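Local coordinates for proline dehydrogenase (Deinococcus radiodurans, PDB 4H6Q), which oxidises L-proline to (S)-1-pyrroline-5-carboxylate with FAD as cofactor and a quinone as electron acceptor, the first step of proline breakdown to glutamate, at residues I99-S102 / S103-Q106. Numbering follows the deposited sequence.
Sequences IKLS and SVGQ. With TFB (tetrahydrofuran-2-carboxylic acid), chain D.
Ser103 folds back on Lys100 and grips its carbonyl twice. OG, set by chi1 of 69° between its own N and carbonyl carbon, donates to Lys100 O at 2.7 Å in the carbonyl plane, while Ser103 N reaches Lys100 O at 2.9 Å from above that plane. OG also accepts a hydrogen bond from a water, which in turn accepts the N-H of Lys100, so one hydroxyl holds Lys100 O directly and Lys100 N through the water. With an alanine in place of this serine, Lys100 O would probably keep only the N-H bond of this turn and the water lose this acceptor. Leu101 O is likewise shared: Val104 N and Gln106 N, each 3.1 Å away, approach it from opposite faces of its plane. The bonds from Ser103 N and Val104 N close two overlapping type I turns, leading out from the substrate-binding Lys100. Gln106 turns back over Leu101, CG anti to the backbone N (chi1 -174°) and the chain extended beyond. Its CB lies 3.3 Å from Leu101 O, CD packs on Leu101 CB, and NE2 passes Leu101 CD1 at 3.5 Å, the side chains crossing at about a right angle; OE1 then bonds Arg143, and NE2 Thr147 and Gln150. CD2 of Leu101 meets Val104 CG2. Lys100 heads away, its bend at chi4 bringing NZ 2.9 Å from OXT of the proline analogue TFB and into a salt bridge with the probable active-site residue Asp137. The turns follow strand 96-99 of the beta8-alpha8 barrel, with Ser103 and Val104 against Phe77 of helix 71-90, Leu101 on strand 133-136 and Gln106 on helix 144-158.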
ATOM      1  N   ILE A  99       3.391   3.055   4.269  1.00  8.33           N
ATOM      2  CA  ILE A  99       4.842   3.173   4.457  1.00  9.27           C
ATOM      3  C   ILE A  99       5.506   1.847   4.169  1.00 10.00           C
ATOM      4  O   ILE A  99       4.952   0.762   4.414  1.00 10.08           O
ATOM      5  CB  ILE A  99       5.227   3.673   5.875  1.00  9.28           C
ATOM      6  CG1 ILE A  99       4.830   2.680   6.978  1.00 10.10           C
ATOM      7  CG2 ILE A  99       4.593   5.072   6.122  1.00 11.30           C
ATOM      8  CD1 ILE A  99       5.295   3.101   8.389  1.00 12.26           C
ATOM      9  N   LYS A 100       6.749   1.935   3.670  1.00 11.49           N
ATOM     10  CA  LYS A 100       7.664   0.790   3.571  1.00 11.45           C
ATOM     11  C   LYS A 100       8.577   0.836   4.778  1.00 11.30           C
ATOM     12  O   LYS A 100       9.256   1.849   5.018  1.00 11.83           O
ATOM     13  CB  LYS A 100       8.515   0.920   2.285  1.00 12.46           C
ATOM     14  CG  LYS A 100       7.693   0.502   1.057  1.00 12.86           C
ATOM     15  CD  LYS A 100       8.446   0.786  -0.225  1.00 14.45           C
ATOM     16  CE  LYS A 100       7.689   0.237  -1.436  1.00 13.67           C
ATOM     17  NZ  LYS A 100       6.313   0.770  -1.617  1.00 16.02           N
ATOM     18  N   LEU A 101       8.607  -0.219   5.586  1.00 11.73           N
ATOM     19  CA  LEU A 101       9.413  -0.111   6.795  1.00 11.79           C
ATOM     20  C   LEU A 101      10.939   0.016   6.504  1.00 11.21           C
ATOM     21  O   LEU A 101      11.710   0.494   7.342  1.00 12.48           O
ATOM     22  CB  LEU A 101       9.119  -1.253   7.770  1.00 12.10           C
ATOM     23  CG  LEU A 101       7.721  -1.113   8.445  1.00 11.92           C
ATOM     24  CD1 LEU A 101       7.293  -2.415   9.077  1.00 14.21           C
ATOM     25  CD2 LEU A 101       7.681   0.037   9.450  1.00 13.74           C
ATOM     26  N   SER A 102      11.388  -0.423   5.312  1.00 11.49           N
ATOM     27  CA  SER A 102      12.784  -0.191   4.936  1.00 13.05           C
ATOM     28  C   SER A 102      13.102   1.293   4.714  1.00 12.93           C
ATOM     29  O   SER A 102      14.282   1.669   4.668  1.00 14.99           O
ATOM     30  CB  SER A 102      13.128  -0.951   3.655  1.00 13.66           C
ATOM     31  OG  SER A 102      12.622  -0.260   2.524  1.00 13.70           O
ATOM     32  N   SER A 103      12.091   2.157   4.596  1.00 11.74           N
ATOM     33  CA  SER A 103      12.340   3.596   4.505  1.00 12.28           C
ATOM     34  C   SER A 103      12.528   4.240   5.853  1.00 12.32           C
ATOM     35  O   SER A 103      13.056   5.362   5.928  1.00 12.88           O
ATOM     36  CB  SER A 103      11.246   4.344   3.767  1.00 12.99           C
ATOM     37  OG  SER A 103      10.029   4.369   4.501  1.00 12.20           O
ATOM     38  N   VAL A 104      12.172   3.530   6.944  1.00 11.15           N
ATOM     39  CA  VAL A 104      12.219   4.163   8.260  1.00 11.84           C
ATOM     40  C   VAL A 104      13.043   3.373   9.274  1.00 12.50           C
ATOM     41  O   VAL A 104      12.973   3.611  10.481  1.00 14.44           O
ATOM     42  CB  VAL A 104      10.800   4.483   8.780  1.00 12.09           C
ATOM     43  CG1 VAL A 104      10.176   5.553   7.907  1.00 12.34           C
ATOM     44  CG2 VAL A 104       9.905   3.239   8.881  1.00 11.87           C
ATOM     45  N   GLY A 105      13.870   2.446   8.763  1.00 13.13           N
ATOM     46  CA  GLY A 105      14.901   1.848   9.591  1.00 14.50           C
ATOM     47  C   GLY A 105      14.756   0.410  10.016  1.00 14.55           C
ATOM     48  O   GLY A 105      15.522  -0.043  10.861  1.00 15.85           O
ATOM     49  N   GLN A 106      13.790  -0.320   9.451  1.00 13.10           N
ATOM     50  CA  GLN A 106      13.632  -1.722   9.773  1.00 14.74           C
ATOM     51  C   GLN A 106      14.911  -2.514   9.627  1.00 17.15           C
ATOM     52  O   GLN A 106      15.527  -2.492   8.582  1.00 21.53           O
ATOM     53  CB  GLN A 106      12.551  -2.315   8.865  1.00 13.71           C
ATOM     54  CG  GLN A 106      12.190  -3.772   9.226  1.00 15.09           C
ATOM     55  CD  GLN A 106      11.214  -4.340   8.252  1.00 14.06           C
ATOM     56  OE1 GLN A 106      11.518  -4.481   7.049  1.00 15.73           O
ATOM     57  NE2 GLN A 106      10.013  -4.652   8.718  1.00 13.81           N
TER
HETATM   58  OA  TFB D2002       4.149  -1.393  -3.239  1.00 14.14           O
HETATM   59  CA  TFB D2002       4.235  -1.437  -4.658  1.00 13.25           C
HETATM   60  C   TFB D2002       5.493  -0.745  -5.140  1.00 14.02           C
HETATM   61  OB  TFB D2002       5.862  -0.919  -6.331  1.00 14.79           O
HETATM   62  CB  TFB D2002       3.054  -0.734  -5.179  1.00 13.64           C
HETATM   63  CG  TFB D2002       2.661   0.143  -4.082  1.00 13.68           C
HETATM   64  CD  TFB D2002       3.191  -0.423  -2.823  1.00 13.90           C
HETATM   65  OXT TFB D2002       6.195   0.009  -4.370  1.00 14.34           O
HETATM   66  O   HOH W   1       7.511   4.661   3.043  1.00 12.41           O